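Local atomic coordinates of phosphoribosylaminoimidazole-succinocarboxamide synthase (Pyrococcus horikoshii, PDB entry 4O7W), a protein that catalyses the ATP-dependent joining of L-aspartate to carboxyaminoimidazole ribonucleotide, forming SAICAR in the de novo pathway to IMP. Residues L23-K28 / N76-E81; P87-V92 / D173-F178; V95-L100 / R198-K203. One frame throughout, in Å; residues are numbered along the deposited sequence. Where two conformers were deposited one is given.

In the fold
Along the chain, interaction 1 closes before interaction 2 opens, whereas the segments of interactions 2 and 3 alternate. Interaction 1 pairs strands 22-27 and 77-81 in the five-stranded antiparallel sheet; strand 84-93, which follows 77-81, carries the chain into the second sheet and into interaction 2. The centres of these two contacts lie about 19 Å apart, and ATP touches both. Interaction 3, its centre about 16 Å from that of interaction 2, sets the loop after strand 84-93 against strand 197-201, the neighbour of strand 169-180. The Asp173-Arg198 salt bridge joins interactions 2 and 3, and both hold thymidine diphosphate. ATP thus lies between the two sheets, and thymidine diphosphate at the second.

Interaction 1: L23-K28 / N76-E81. With ATP (adenosine-5'-triphosphate), chain C.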
loop_
_atom_site.group_PDB
_atom_site.type_symbol
_atom_site.label_atom_id
_atom_site.label_comp_id
_atom_site.label_asym_id
_atom_site.label_seq_id
_atom_site.Cartn_x
_atom_site.Cartn_y
_atom_site.Cartn_z
ATOM N N LEU A 23 9.833 -30.883 -2.300
ATOM C CA LEU A 23 8.975 -30.982 -3.462
ATOM C C LEU A 23 9.743 -30.708 -4.739
ATOM O O LEU A 23 10.915 -30.304 -4.715
ATOM C CB LEU A 23 7.691 -30.142 -3.326
ATOM C CG LEU A 23 7.648 -28.613 -3.343
ATOM C CD1 LEU A 23 6.207 -28.162 -3.514
ATOM C CD2 LEU A 23 8.223 -28.013 -2.078
ATOM N N ILE A 24 9.102 -31.040 -5.851
ATOM C CA ILE A 24 9.663 -30.838 -7.171
ATOM C C ILE A 24 9.045 -29.560 -7.708
ATOM O O ILE A 24 7.831 -29.426 -7.733
ATOM C CB ILE A 24 9.325 -32.011 -8.123
ATOM C CG1 ILE A 24 10.147 -33.260 -7.766
ATOM C CG2 ILE A 24 9.522 -31.603 -9.582
ATOM C CD1 ILE A 24 11.647 -33.123 -7.948
ATOM N N MET A 25 9.878 -28.614 -8.113
ATOM C CA MET A 25 9.378 -27.425 -8.796
ATOM C C MET A 25 9.675 -27.586 -10.271
ATOM O O MET A 25 10.838 -27.563 -10.683
ATOM C CB MET A 25 10.046 -26.161 -8.247
ATOM C CG MET A 25 9.463 -24.850 -8.755
ATOM S SD MET A 25 9.965 -23.461 -7.710
ATOM C CE MET A 25 11.734 -23.393 -7.980
ATOM N N GLU A 26 8.623 -27.766 -11.057
ATOM C CA GLU A 26 8.762 -27.927 -12.504
ATOM C C GLU A 26 8.309 -26.666 -13.224
ATOM O O GLU A 26 7.193 -26.215 -13.038
ATOM C CB GLU A 26 7.955 -29.132 -13.005
ATOM C CG GLU A 26 8.224 -29.494 -14.462
ATOM C CD GLU A 26 7.346 -30.631 -14.955
ATOM O OE1 GLU A 26 6.124 -30.426 -15.086
ATOM O OE2 GLU A 26 7.882 -31.722 -15.222
ATOM N N PHE A 27 9.188 -26.109 -14.048
ATOM C CA PHE A 27 8.885 -24.897 -14.793
ATOM C C PHE A 27 8.262 -25.266 -16.135
ATOM O O PHE A 27 8.818 -26.072 -16.873
ATOM C CB PHE A 27 10.166 -24.112 -15.027
ATOM C CG PHE A 27 10.732 -23.473 -13.790
ATOM C CD1 PHE A 27 10.702 -22.090 -13.639
ATOM C CD2 PHE A 27 11.298 -24.247 -12.772
ATOM C CE1 PHE A 27 11.228 -21.485 -12.500
ATOM C CE2 PHE A 27 11.826 -23.646 -11.642
ATOM C CZ PHE A 27 11.797 -22.265 -11.508
ATOM N N LYS A 28 7.115 -24.672 -16.442
ATOM C CA LYS A 28 6.414 -24.952 -17.684
ATOM C C LYS A 28 6.741 -23.921 -18.763
ATOM O O LYS A 28 7.384 -22.907 -18.501
ATOM C CB LYS A 28 4.902 -25.030 -17.455
ATOM C CG LYS A 28 4.453 -26.119 -16.491
ATOM C CD LYS A 28 2.932 -26.192 -16.454
ATOM C CE LYS A 28 2.423 -26.933 -15.229
ATOM N NZ LYS A 28 0.954 -26.735 -15.051
ATOM N N ASN A 76 13.763 -29.150 -16.485
ATOM C CA ASN A 76 12.911 -28.056 -16.014
ATOM C C ASN A 76 12.494 -28.207 -14.551
ATOM O O ASN A 76 11.638 -27.461 -14.067
ATOM C CB ASN A 76 11.645 -27.963 -16.871
ATOM C CG ASN A 76 11.941 -27.724 -18.333
ATOM O OD1 ASN A 76 13.097 -27.669 -18.743
ATOM N ND2 ASN A 76 10.889 -27.582 -19.130
ATOM N N ARG A 77 13.083 -29.183 -13.859
ATOM C CA ARG A 77 12.674 -29.551 -12.504
ATOM C C ARG A 77 13.757 -29.277 -11.480
ATOM O O ARG A 77 14.888 -29.761 -11.608
ATOM C CB ARG A 77 12.288 -31.032 -12.421
ATOM C CG ARG A 77 11.203 -31.469 -13.388
ATOM C CD ARG A 77 10.955 -32.967 -13.312
ATOM N NE ARG A 77 10.374 -33.453 -14.563
ATOM C CZ ARG A 77 11.010 -34.193 -15.472
ATOM N NH1 ARG A 77 12.274 -34.579 -15.288
ATOM N NH2 ARG A 77 10.368 -34.559 -16.573
ATOM N N LEU A 78 13.398 -28.513 -10.451
ATOM C CA LEU A 78 14.276 -28.297 -9.311
ATOM C C LEU A 78 13.746 -29.075 -8.111
ATOM O O LEU A 78 12.545 -29.248 -7.965
ATOM C CB LEU A 78 14.372 -26.813 -8.942
ATOM C CG LEU A 78 14.601 -25.655 -9.931
ATOM C CD1 LEU A 78 15.241 -24.492 -9.179
ATOM C CD2 LEU A 78 15.425 -26.024 -11.155
ATOM N N ILE A 79 14.655 -29.534 -7.257
ATOM C CA ILE A 79 14.282 -30.081 -5.956
ATOM C C ILE A 79 14.399 -28.966 -4.946
ATOM O O ILE A 79 15.460 -28.352 -4.803
ATOM C CB ILE A 79 15.192 -31.238 -5.493
ATOM C CG1 ILE A 79 15.335 -32.308 -6.586
ATOM C CG2 ILE A 79 14.639 -31.848 -4.209
ATOM C CD1 ILE A 79 16.376 -33.372 -6.270
ATOM N N VAL A 80 13.302 -28.706 -4.247
ATOM C CA VAL A 80 13.269 -27.628 -3.278
ATOM C C VAL A 80 12.676 -28.078 -1.944
ATOM O O VAL A 80 11.926 -29.057 -1.865
ATOM C CB VAL A 80 12.519 -26.366 -3.799
ATOM C CG1 VAL A 80 13.223 -25.756 -5.008
ATOM C CG2 VAL A 80 11.049 -26.672 -4.088
ATOM N N GLU A 81 13.015 -27.324 -0.913
ATOM C CA GLU A 81 12.542 -27.563 0.428
ATOM C C GLU A 81 11.101 -27.098 0.548
ATOM O O GLU A 81 10.767 -25.981 0.159
ATOM C CB GLU A 81 13.439 -26.790 1.390
ATOM C CG GLU A 81 13.099 -26.962 2.849
ATOM C CD GLU A 81 13.973 -26.103 3.738
ATOM O OE1 GLU A 81 14.697 -25.230 3.229
ATOM O OE2 GLU A 81 13.911 -26.290 4.959
HETATM P PG ATP C . -0.108 -18.677 -6.923
HETATM O O1G ATP C . -1.601 -18.485 -6.770
HETATM O O2G ATP C . 0.387 -20.005 -6.418
HETATM O O3G ATP C . 0.721 -17.488 -6.508
HETATM P PB ATP C . 0.505 -20.049 -9.348
HETATM O O1B ATP C . -0.464 -21.144 -8.980
HETATM O O2B ATP C . 0.612 -19.582 -10.780
HETATM O O3B ATP C . 0.128 -18.722 -8.514
HETATM P PA ATP C . 3.104 -21.158 -9.773
HETATM O O1A ATP C . 4.276 -20.219 -9.899
HETATM O O2A ATP C . 2.511 -21.707 -11.050
HETATM O O3A ATP C . 1.988 -20.452 -8.836
HETATM O "O5'" ATP C . 3.543 -22.439 -8.887
HETATM C "C5'" ATP C . 4.368 -22.322 -7.719
HETATM C "C4'" ATP C . 3.535 -22.397 -6.436
HETATM O "O4'" ATP C . 4.269 -23.036 -5.374
HETATM C "C3'" ATP C . 3.223 -21.020 -5.895
HETATM O "O3'" ATP C . 1.988 -21.138 -5.189
HETATM C "C2'" ATP C . 4.349 -20.757 -4.906
HETATM O "O2'" ATP C . 4.023 -19.776 -3.932
HETATM C "C1'" ATP C . 4.533 -22.129 -4.289
HETATM N N9 ATP C . 5.908 -22.366 -3.775
HETATM C C8 ATP C . 7.062 -21.893 -4.284
HETATM N N7 ATP C . 8.122 -22.327 -3.569
HETATM C C5 ATP C . 7.650 -23.121 -2.580
HETATM C C6 ATP C . 8.208 -23.919 -1.450
HETATM N N6 ATP C . 9.535 -23.984 -1.214
HETATM N N1 ATP C . 7.339 -24.574 -0.644
HETATM C C2 ATP C . 6.010 -24.550 -0.837
HETATM N N3 ATP C . 5.445 -23.865 -1.837
HETATM C C4 ATP C . 6.188 -23.143 -2.721
#
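Four main-chain hydrogen bonds tie Leu23 to Val80 and Met25 to Leu78, the hydrogen-bonded pairs of an antiparallel ladder in which Ile24-Ile79 and Glu26-Arg77 are the non-hydrogen-bonded pairs. At its end Phe27 N binds Asn76 O at 2.8 Å, and the same oxygen lies at the edge of the Phe27 ring.

Apolar contacts fill the face carrying Leu23, Met25, Leu78 and Val80. Met25 runs beside Leu78 until a bend at chi3 (66°) turns CE onto Leu78 CD1, 3.9 Å away, and near Val80 CG1. Phe27 CE2 approaches Leu78 CG at 3.8 Å, while Leu23 CD2, in the conformer given, packs on Val80 CG2. Helix 45-62 packs on Phe27 and Leu78.

On the other face Ile24 CD1 touches Ile79 CG1, and a salt bridge joins Arg77 NE to the anti lone pair of Glu26 OE2 at 3.1 Å, the carboxylate and guanidinium planes 43° apart.

ATP adds a polar contact, its N6 donating to Glu81 O at 2.7 Å. Separately, the given conformer of Leu23 brings CD2 into van der Waals packing near ATP N1. The arrangement is consistent with recognition of the adenine amino group by a main-chain carbonyl at the end of an apolar ladder.

Interaction 2: P87-V92 / D173-F178; sequences PLEVVV and DFKLEF. With TYD (thymidine-5'-diphosphate), chain B; ATP (adenosine-5'-triphosphate), chain C.
With CG anti to the backbone N (chi1 -179°), Lys175 starts out on the Val91 face of the sheet, and bends at chi2 and chi3 lead its chain between Glu89 and the thymine of thymidine diphosphate towards Glu177. Lys175 CG meets Glu89 CB at 3.7 Å, Lys175 CE lies 3.4 Å from the ligand N3, and NZ reaches Glu177 OE2 in a salt bridge of 3.1 Å, approaching on the anti side but 33° out of the carboxylate plane.

The strands themselves pair antiparallel: Val90 and Leu176 exchange two main-chain bonds, as do Val92 and Phe174. Water 1 extends the link, accepting a hydrogen bond from Phe178 N and donating one to Leu88 O.

The Val92 face is apolar. The Phe174 ring takes Val92 CB over its face, 4.0 Å from the centroid, in a CH-pi contact; Phe178 offers its edge to Val90 CG2. Helix 143-165 covers Val92, Phe174 and Phe178.

The opposite face holds the nucleotides. Asp173 OD1 accepts from the ligand O3' at 2.7 Å, while its OD2 is salt-bridged to Arg198. Glu177 divides its oxygens: OE1 takes the ATP O2' hydroxyl at 2.6 Å and is also paired with Lys122, whereas OE2 holds Lys175 and stands 3.9 Å from Glu89 OE1. The cations Lys175 and Lys122 probably offset the repulsion between these buried carboxylates. Segment 173-178 therefore holds both nucleotides, with segment 87-92 packing alongside, and Glu177 links the ATP ribose to the lysine whose CE lies over the thymine face.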
loop_
_atom_site.group_PDB
_atom_site.type_symbol
_atom_site.label_atom_id
_atom_site.label_comp_id
_atom_site.label_asym_id
_atom_site.label_seq_id
_atom_site.Cartn_x
_atom_site.Cartn_y
_atom_site.Cartn_z
ATOM N N PRO A 87 1.740 -15.616 2.529
ATOM C CA PRO A 87 0.896 -15.247 1.383
ATOM C C PRO A 87 1.262 -13.859 0.823
ATOM O O PRO A 87 0.415 -12.948 0.765
ATOM C CB PRO A 87 -0.524 -15.278 1.978
ATOM C CG PRO A 87 -0.322 -14.919 3.423
ATOM C CD PRO A 87 1.047 -15.422 3.822
ATOM N N LEU A 88 2.521 -13.711 0.409
ATOM C CA LEU A 88 3.047 -12.424 -0.036
ATOM C C LEU A 88 3.798 -12.546 -1.342
ATOM O O LEU A 88 4.386 -13.582 -1.654
ATOM C CB LEU A 88 3.989 -11.812 1.008
ATOM C CG LEU A 88 3.470 -11.459 2.423
ATOM C CD1 LEU A 88 4.649 -11.105 3.330
ATOM C CD2 LEU A 88 2.429 -10.350 2.404
ATOM N N GLU A 89 3.757 -11.467 -2.110
ATOM C CA GLU A 89 4.713 -11.245 -3.168
ATOM C C GLU A 89 5.455 -9.985 -2.752
ATOM O O GLU A 89 4.827 -8.954 -2.503
ATOM C CB GLU A 89 3.985 -11.118 -4.503
ATOM C CG GLU A 89 3.546 -12.497 -5.015
ATOM C CD GLU A 89 2.358 -12.455 -5.961
ATOM O OE1 GLU A 89 2.003 -13.531 -6.503
ATOM O OE2 GLU A 89 1.762 -11.361 -6.152
ATOM N N VAL A 90 6.777 -10.099 -2.613
ATOM C CA VAL A 90 7.634 -9.033 -2.093
ATOM C C VAL A 90 8.387 -8.405 -3.247
ATOM O O VAL A 90 9.248 -9.038 -3.851
ATOM C CB VAL A 90 8.612 -9.558 -1.022
ATOM C CG1 VAL A 90 9.467 -8.419 -0.448
ATOM C CG2 VAL A 90 7.837 -10.244 0.102
ATOM N N VAL A 91 8.038 -7.169 -3.578
ATOM C CA VAL A 91 8.590 -6.525 -4.760
ATOM C C VAL A 91 9.655 -5.477 -4.364
ATOM O O VAL A 91 9.409 -4.612 -3.514
ATOM C CB VAL A 91 7.472 -5.910 -5.639
ATOM C CG1 VAL A 91 8.077 -5.157 -6.805
ATOM C CG2 VAL A 91 6.509 -7.002 -6.150
ATOM N N VAL A 92 10.840 -5.588 -4.954
ATOM C CA VAL A 92 11.916 -4.618 -4.754
ATOM C C VAL A 92 12.127 -3.863 -6.074
ATOM O O VAL A 92 12.135 -4.475 -7.135
ATOM C CB VAL A 92 13.233 -5.319 -4.333
ATOM C CG1 VAL A 92 14.313 -4.302 -4.012
ATOM C CG2 VAL A 92 13.008 -6.244 -3.147
ATOM N N ASP A 173 13.544 -4.109 -11.347
ATOM C CA ASP A 173 12.736 -4.511 -10.194
ATOM C C ASP A 173 12.577 -6.018 -10.258
ATOM O O ASP A 173 13.015 -6.632 -11.233
ATOM C CB ASP A 173 11.362 -3.816 -10.187
ATOM C CG ASP A 173 10.550 -4.090 -11.446
ATOM O OD1 ASP A 173 10.698 -5.164 -12.044
ATOM O OD2 ASP A 173 9.739 -3.229 -11.829
ATOM N N PHE A 174 11.969 -6.607 -9.229
ATOM C CA PHE A 174 11.759 -8.056 -9.183
ATOM C C PHE A 174 10.859 -8.431 -8.021
ATOM O O PHE A 174 10.658 -7.636 -7.093
ATOM C CB PHE A 174 13.097 -8.825 -9.078
ATOM C CG PHE A 174 13.897 -8.519 -7.827
ATOM C CD1 PHE A 174 13.836 -9.366 -6.723
ATOM C CD2 PHE A 174 14.727 -7.408 -7.770
ATOM C CE1 PHE A 174 14.577 -9.115 -5.575
ATOM C CE2 PHE A 174 15.476 -7.139 -6.617
ATOM C CZ PHE A 174 15.393 -7.989 -5.513
ATOM N N LYS A 175 10.347 -9.656 -8.065
ATOM C CA LYS A 175 9.431 -10.149 -7.052
ATOM C C LYS A 175 10.010 -11.411 -6.402
ATOM O O LYS A 175 10.509 -12.300 -7.091
ATOM C CB LYS A 175 8.062 -10.447 -7.675
ATOM C CG LYS A 175 6.996 -10.947 -6.688
ATOM C CD LYS A 175 6.985 -12.470 -6.556
ATOM C CE LYS A 175 6.420 -13.155 -7.819
ATOM N NZ LYS A 175 6.748 -14.624 -7.827
ATOM N N LEU A 176 9.943 -11.466 -5.075
ATOM C CA LEU A 176 10.294 -12.658 -4.317
ATOM C C LEU A 176 9.108 -13.184 -3.525
ATOM O O LEU A 176 8.125 -12.459 -3.282
ATOM C CB LEU A 176 11.427 -12.375 -3.329
ATOM C CG LEU A 176 12.730 -11.792 -3.884
ATOM C CD1 LEU A 176 13.620 -11.368 -2.723
ATOM C CD2 LEU A 176 13.444 -12.752 -4.827
ATOM N N GLU A 177 9.234 -14.450 -3.115
ATOM C CA GLU A 177 8.316 -15.098 -2.200
ATOM C C GLU A 177 9.125 -15.855 -1.143
ATOM O O GLU A 177 10.290 -16.247 -1.374
ATOM C CB GLU A 177 7.386 -16.060 -2.955
ATOM C CG GLU A 177 6.508 -15.390 -4.017
ATOM C CD GLU A 177 5.483 -16.333 -4.637
ATOM O OE1 GLU A 177 5.170 -17.393 -4.057
ATOM O OE2 GLU A 177 4.968 -16.008 -5.712
ATOM N N PHE A 178 8.507 -16.040 0.018
ATOM C CA PHE A 178 9.171 -16.553 1.191
ATOM C C PHE A 178 8.240 -17.505 1.913
ATOM O O PHE A 178 7.015 -17.360 1.842
ATOM C CB PHE A 178 9.487 -15.410 2.166
ATOM C CG PHE A 178 10.514 -14.435 1.668
ATOM C CD1 PHE A 178 11.868 -14.622 1.953
ATOM C CD2 PHE A 178 10.129 -13.320 0.927
ATOM C CE1 PHE A 178 12.825 -13.715 1.513
ATOM C CE2 PHE A 178 11.083 -12.410 0.474
ATOM C CZ PHE A 178 12.431 -12.613 0.762
HETATM P PA TYD B . 4.785 -4.633 -11.156
HETATM O O1A TYD B . 5.349 -3.474 -11.918
HETATM O O2A TYD B . 4.287 -4.325 -9.759
HETATM O O3A TYD B . 3.550 -5.346 -11.893
HETATM P PB TYD B . 3.353 -5.722 -13.450
HETATM O O1B TYD B . 3.946 -4.589 -14.257
HETATM O O2B TYD B . 4.132 -7.009 -13.624
HETATM O O3B TYD B . 1.869 -5.919 -13.549
HETATM O "O5'" TYD B . 5.888 -5.782 -11.119
HETATM C "C5'" TYD B . 7.119 -5.555 -10.454
HETATM C "C4'" TYD B . 8.113 -6.692 -10.700
HETATM O "O4'" TYD B . 7.747 -7.809 -9.890
HETATM C "C3'" TYD B . 8.167 -7.195 -12.146
HETATM O "O3'" TYD B . 9.506 -7.600 -12.411
HETATM C "C2'" TYD B . 7.304 -8.436 -12.164
HETATM C "C1'" TYD B . 7.384 -8.923 -10.720
HETATM N N1 TYD B . 6.110 -9.464 -10.233
HETATM C C2 TYD B . 5.747 -10.815 -10.522
HETATM O O2 TYD B . 6.506 -11.539 -11.187
HETATM N N3 TYD B . 4.591 -11.321 -10.066
HETATM C C4 TYD B . 3.763 -10.565 -9.312
HETATM O O4 TYD B . 2.702 -11.042 -8.877
HETATM C C5 TYD B . 4.116 -9.157 -8.968
HETATM C C5M TYD B . 3.211 -8.281 -8.119
HETATM C C6 TYD B . 5.318 -8.675 -9.472
HETATM P PG ATP C . -0.108 -18.677 -6.923
HETATM O O1G ATP C . -1.601 -18.485 -6.770
HETATM O O2G ATP C . 0.387 -20.005 -6.418
HETATM O O3G ATP C . 0.721 -17.488 -6.508
HETATM P PB ATP C . 0.505 -20.049 -9.348
HETATM O O1B ATP C . -0.464 -21.144 -8.980
HETATM O O2B ATP C . 0.612 -19.582 -10.780
HETATM O O3B ATP C . 0.128 -18.722 -8.514
HETATM P PA ATP C . 3.104 -21.158 -9.773
HETATM O O1A ATP C . 4.276 -20.219 -9.899
HETATM O O2A ATP C . 2.511 -21.707 -11.050
HETATM O O3A ATP C . 1.988 -20.452 -8.836
HETATM O "O5'" ATP C . 3.543 -22.439 -8.887
HETATM C "C5'" ATP C . 4.368 -22.322 -7.719
HETATM C "C4'" ATP C . 3.535 -22.397 -6.436
HETATM O "O4'" ATP C . 4.269 -23.036 -5.374
HETATM C "C3'" ATP C . 3.223 -21.020 -5.895
HETATM O "O3'" ATP C . 1.988 -21.138 -5.189
HETATM C "C2'" ATP C . 4.349 -20.757 -4.906
HETATM O "O2'" ATP C . 4.023 -19.776 -3.932
HETATM C "C1'" ATP C . 4.533 -22.129 -4.289
HETATM N N9 ATP C . 5.908 -22.366 -3.775
HETATM C C8 ATP C . 7.062 -21.893 -4.284
HETATM N N7 ATP C . 8.122 -22.327 -3.569
HETATM C C5 ATP C . 7.650 -23.121 -2.580
HETATM C C6 ATP C . 8.208 -23.919 -1.450
HETATM N N6 ATP C . 9.535 -23.984 -1.214
HETATM N N1 ATP C . 7.339 -24.574 -0.644
HETATM C C2 ATP C . 6.010 -24.550 -0.837
HETATM N N3 ATP C . 5.445 -23.865 -1.837
HETATM C C4 ATP C . 6.188 -23.143 -2.721
HETATM O O HOH W 1 5.875 -14.993 0.221
#

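Interaction 3: V95-L100 / R198-K203. With TYD (thymidine-5'-diphosphate), chain B.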
loop_
_atom_site.group_PDB
_atom_site.type_symbol
_atom_site.label_atom_id
_atom_site.label_comp_id
_atom_site.label_asym_id
_atom_site.label_seq_id
_atom_site.Cartn_x
_atom_site.Cartn_y
_atom_site.Cartn_z
ATOM N N VAL A 95 14.466 0.986 -10.314
ATOM C CA VAL A 95 14.165 1.880 -11.415
ATOM C C VAL A 95 12.651 1.825 -11.647
ATOM O O VAL A 95 12.050 0.741 -11.581
ATOM C CB VAL A 95 14.937 1.436 -12.677
ATOM C CG1 VAL A 95 14.449 2.166 -13.922
ATOM C CG2 VAL A 95 16.438 1.648 -12.474
ATOM N N VAL A 96 12.048 2.987 -11.896
ATOM C CA VAL A 96 10.602 3.119 -12.138
ATOM C C VAL A 96 10.182 2.391 -13.420
ATOM O O VAL A 96 10.733 2.633 -14.514
ATOM C CB VAL A 96 10.174 4.608 -12.167
ATOM C CG1 VAL A 96 8.704 4.767 -12.547
ATOM C CG2 VAL A 96 10.442 5.249 -10.808
ATOM N N ALA A 97 9.230 1.474 -13.255
ATOM C CA ALA A 97 8.650 0.698 -14.351
ATOM C C ALA A 97 7.353 0.072 -13.852
ATOM O O ALA A 97 7.065 0.087 -12.646
ATOM C CB ALA A 97 9.619 -0.388 -14.812
ATOM N N GLY A 98 6.581 -0.485 -14.779
ATOM C CA GLY A 98 5.355 -1.193 -14.456
ATOM C C GLY A 98 4.385 -0.386 -13.611
ATOM O O GLY A 98 4.152 0.803 -13.871
ATOM N N SER A 99 3.847 -1.030 -12.580
ATOM C CA SER A 99 2.781 -0.447 -11.751
ATOM C C SER A 99 3.229 0.754 -10.919
ATOM O O SER A 99 2.394 1.555 -10.502
ATOM C CB SER A 99 2.192 -1.515 -10.811
ATOM O OG SER A 99 3.106 -1.767 -9.753
ATOM N N LEU A 100 4.531 0.868 -10.645
ATOM C CA LEU A 100 5.040 2.025 -9.898
ATOM C C LEU A 100 4.684 3.377 -10.562
ATOM O O LEU A 100 4.568 4.401 -9.888
ATOM C CB LEU A 100 6.550 1.907 -9.642
ATOM C CG LEU A 100 7.135 2.931 -8.671
ATOM C CD1 LEU A 100 6.465 2.860 -7.292
ATOM C CD2 LEU A 100 8.650 2.804 -8.546
ATOM N N ARG A 198 12.585 -7.532 -13.798
ATOM C CA ARG A 198 12.892 -6.697 -14.969
ATOM C C ARG A 198 14.395 -6.563 -15.134
ATOM O O ARG A 198 15.109 -6.131 -14.206
ATOM C CB ARG A 198 12.205 -5.328 -14.918
ATOM C CG ARG A 198 10.716 -5.388 -15.240
ATOM C CD ARG A 198 10.052 -4.025 -15.387
ATOM N NE ARG A 198 8.656 -4.186 -15.824
ATOM C CZ ARG A 198 7.591 -4.188 -15.020
ATOM N NH1 ARG A 198 7.698 -3.983 -13.706
ATOM N NH2 ARG A 198 6.389 -4.373 -15.541
ATOM N N PHE A 199 14.859 -6.977 -16.311
ATOM C CA PHE A 199 16.251 -6.886 -16.727
ATOM C C PHE A 199 16.337 -5.999 -17.963
ATOM O O PHE A 199 15.752 -6.328 -19.002
ATOM C CB PHE A 199 16.793 -8.267 -17.123
ATOM C CG PHE A 199 16.742 -9.313 -16.034
ATOM C CD1 PHE A 199 17.248 -9.058 -14.755
ATOM C CD2 PHE A 199 16.244 -10.588 -16.313
ATOM C CE1 PHE A 199 17.218 -10.043 -13.774
ATOM C CE2 PHE A 199 16.218 -11.578 -15.335
ATOM C CZ PHE A 199 16.707 -11.313 -14.065
ATOM N N TRP A 200 17.068 -4.891 -17.864
ATOM C CA TRP A 200 17.351 -4.038 -19.028
ATOM C C TRP A 200 18.800 -4.083 -19.414
ATOM O O TRP A 200 19.682 -4.027 -18.546
ATOM C CB TRP A 200 17.014 -2.582 -18.747
ATOM C CG TRP A 200 15.556 -2.262 -18.605
ATOM C CD1 TRP A 200 14.459 -3.116 -18.789
ATOM C CD2 TRP A 200 14.976 -0.949 -18.299
ATOM N NE1 TRP A 200 13.282 -2.443 -18.584
ATOM C CE2 TRP A 200 13.520 -1.135 -18.288
ATOM C CE3 TRP A 200 15.499 0.312 -18.014
ATOM C CZ2 TRP A 200 12.646 -0.087 -18.006
ATOM C CZ3 TRP A 200 14.610 1.360 -17.737
ATOM C CH2 TRP A 200 13.216 1.161 -17.726
ATOM N N ASP A 201 19.074 -4.138 -20.715
ATOM C CA ASP A 201 20.447 -3.976 -21.185
ATOM C C ASP A 201 20.964 -2.602 -20.755
ATOM O O ASP A 201 20.280 -1.598 -20.972
ATOM C CB ASP A 201 20.549 -4.076 -22.701
ATOM C CG ASP A 201 21.956 -3.784 -23.183
ATOM O OD1 ASP A 201 22.794 -4.694 -23.108
ATOM O OD2 ASP A 201 22.236 -2.632 -23.575
ATOM N N ALA A 202 22.158 -2.564 -20.157
ATOM C CA ALA A 202 22.730 -1.303 -19.647
ATOM C C ALA A 202 22.942 -0.247 -20.742
ATOM O O ALA A 202 22.659 0.933 -20.531
ATOM C CB ALA A 202 24.020 -1.549 -18.869
ATOM N N LYS A 203 23.413 -0.678 -21.907
ATOM C CA LYS A 203 23.686 0.248 -23.012
ATOM C C LYS A 203 22.409 0.755 -23.696
ATOM O O LYS A 203 22.215 1.964 -23.826
ATOM C CB LYS A 203 24.651 -0.388 -24.027
ATOM C CG LYS A 203 25.035 0.526 -25.181
HETATM P PA TYD B . 4.785 -4.633 -11.156
HETATM O O1A TYD B . 5.349 -3.474 -11.918
HETATM O O2A TYD B . 4.287 -4.325 -9.759
HETATM O O3A TYD B . 3.550 -5.346 -11.893
HETATM P PB TYD B . 3.353 -5.722 -13.450
HETATM O O1B TYD B . 3.946 -4.589 -14.257
HETATM O O2B TYD B . 4.132 -7.009 -13.624
HETATM O O3B TYD B . 1.869 -5.919 -13.549
HETATM O "O5'" TYD B . 5.888 -5.782 -11.119
HETATM C "C5'" TYD B . 7.119 -5.555 -10.454
HETATM C "C4'" TYD B . 8.113 -6.692 -10.700
HETATM O "O4'" TYD B . 7.747 -7.809 -9.890
HETATM C "C3'" TYD B . 8.167 -7.195 -12.146
HETATM O "O3'" TYD B . 9.506 -7.600 -12.411
HETATM C "C2'" TYD B . 7.304 -8.436 -12.164
HETATM C "C1'" TYD B . 7.384 -8.923 -10.720
HETATM N N1 TYD B . 6.110 -9.464 -10.233
HETATM C C2 TYD B . 5.747 -10.815 -10.522
HETATM O O2 TYD B . 6.506 -11.539 -11.187
HETATM N N3 TYD B . 4.591 -11.321 -10.066
HETATM C C4 TYD B . 3.763 -10.565 -9.312
HETATM O O4 TYD B . 2.702 -11.042 -8.877
HETATM C C5 TYD B . 4.116 -9.157 -8.968
HETATM C C5M TYD B . 3.211 -8.281 -8.119
HETATM C C6 TYD B . 5.318 -8.675 -9.472
#
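Ala97 CB lies against the aliphatic arm of Arg198, 3.7 Å from CD, where the loop after strand 84-93 of the SAICAR synthetase fold meets strand 197-201 of its second antiparallel sheet, beside the bound thymidine diphosphate. This is the tight part of the contact. Fully extended from CG to NE, the arginine lays one face of its guanidinium against the loop, so that Gly98 N and CA cover that face and NH2 comes within 3.5 Å of Gly98 CA. Glycine suits the spot, since a CB here would clash with both Arg198 NH1 and ligand O1A, and the backbone adopts positive phi (54°).

The guanidinium spans the two phosphates of thymidine diphosphate: NH1 donates to O1A at 3.0 Å and NH2 to O1B at 2.8 Å, both bonds nearly straight. Its rotation is fixed further by salt bridges from NE to Asp211 and from NH1 to Asp173. Replacing Arg198 with a leucine would probably leave O1B without this donor, take from Asp173 and Asp211 their salt bridges to the arginine, and strip Gly98 of the flat group packed against it.

The contact is looser toward Trp200. Its indole meets Val95 CG1 obliquely, CZ3 standing 3.9 Å away, and CZ2 only grazes Ala97 CB at 4.4 Å; Val172 of strand 169-180 also packs on the indole. Beyond it, segment 198-203 leaves the loop and becomes more exposed, ending at Lys203 on the surface.

The loop completes the grip on the alpha phosphate: Ser99 N donates to O1A, and Ser99 OG, placed by a chi1 of 75°, donates to O2A at 2.8 Å.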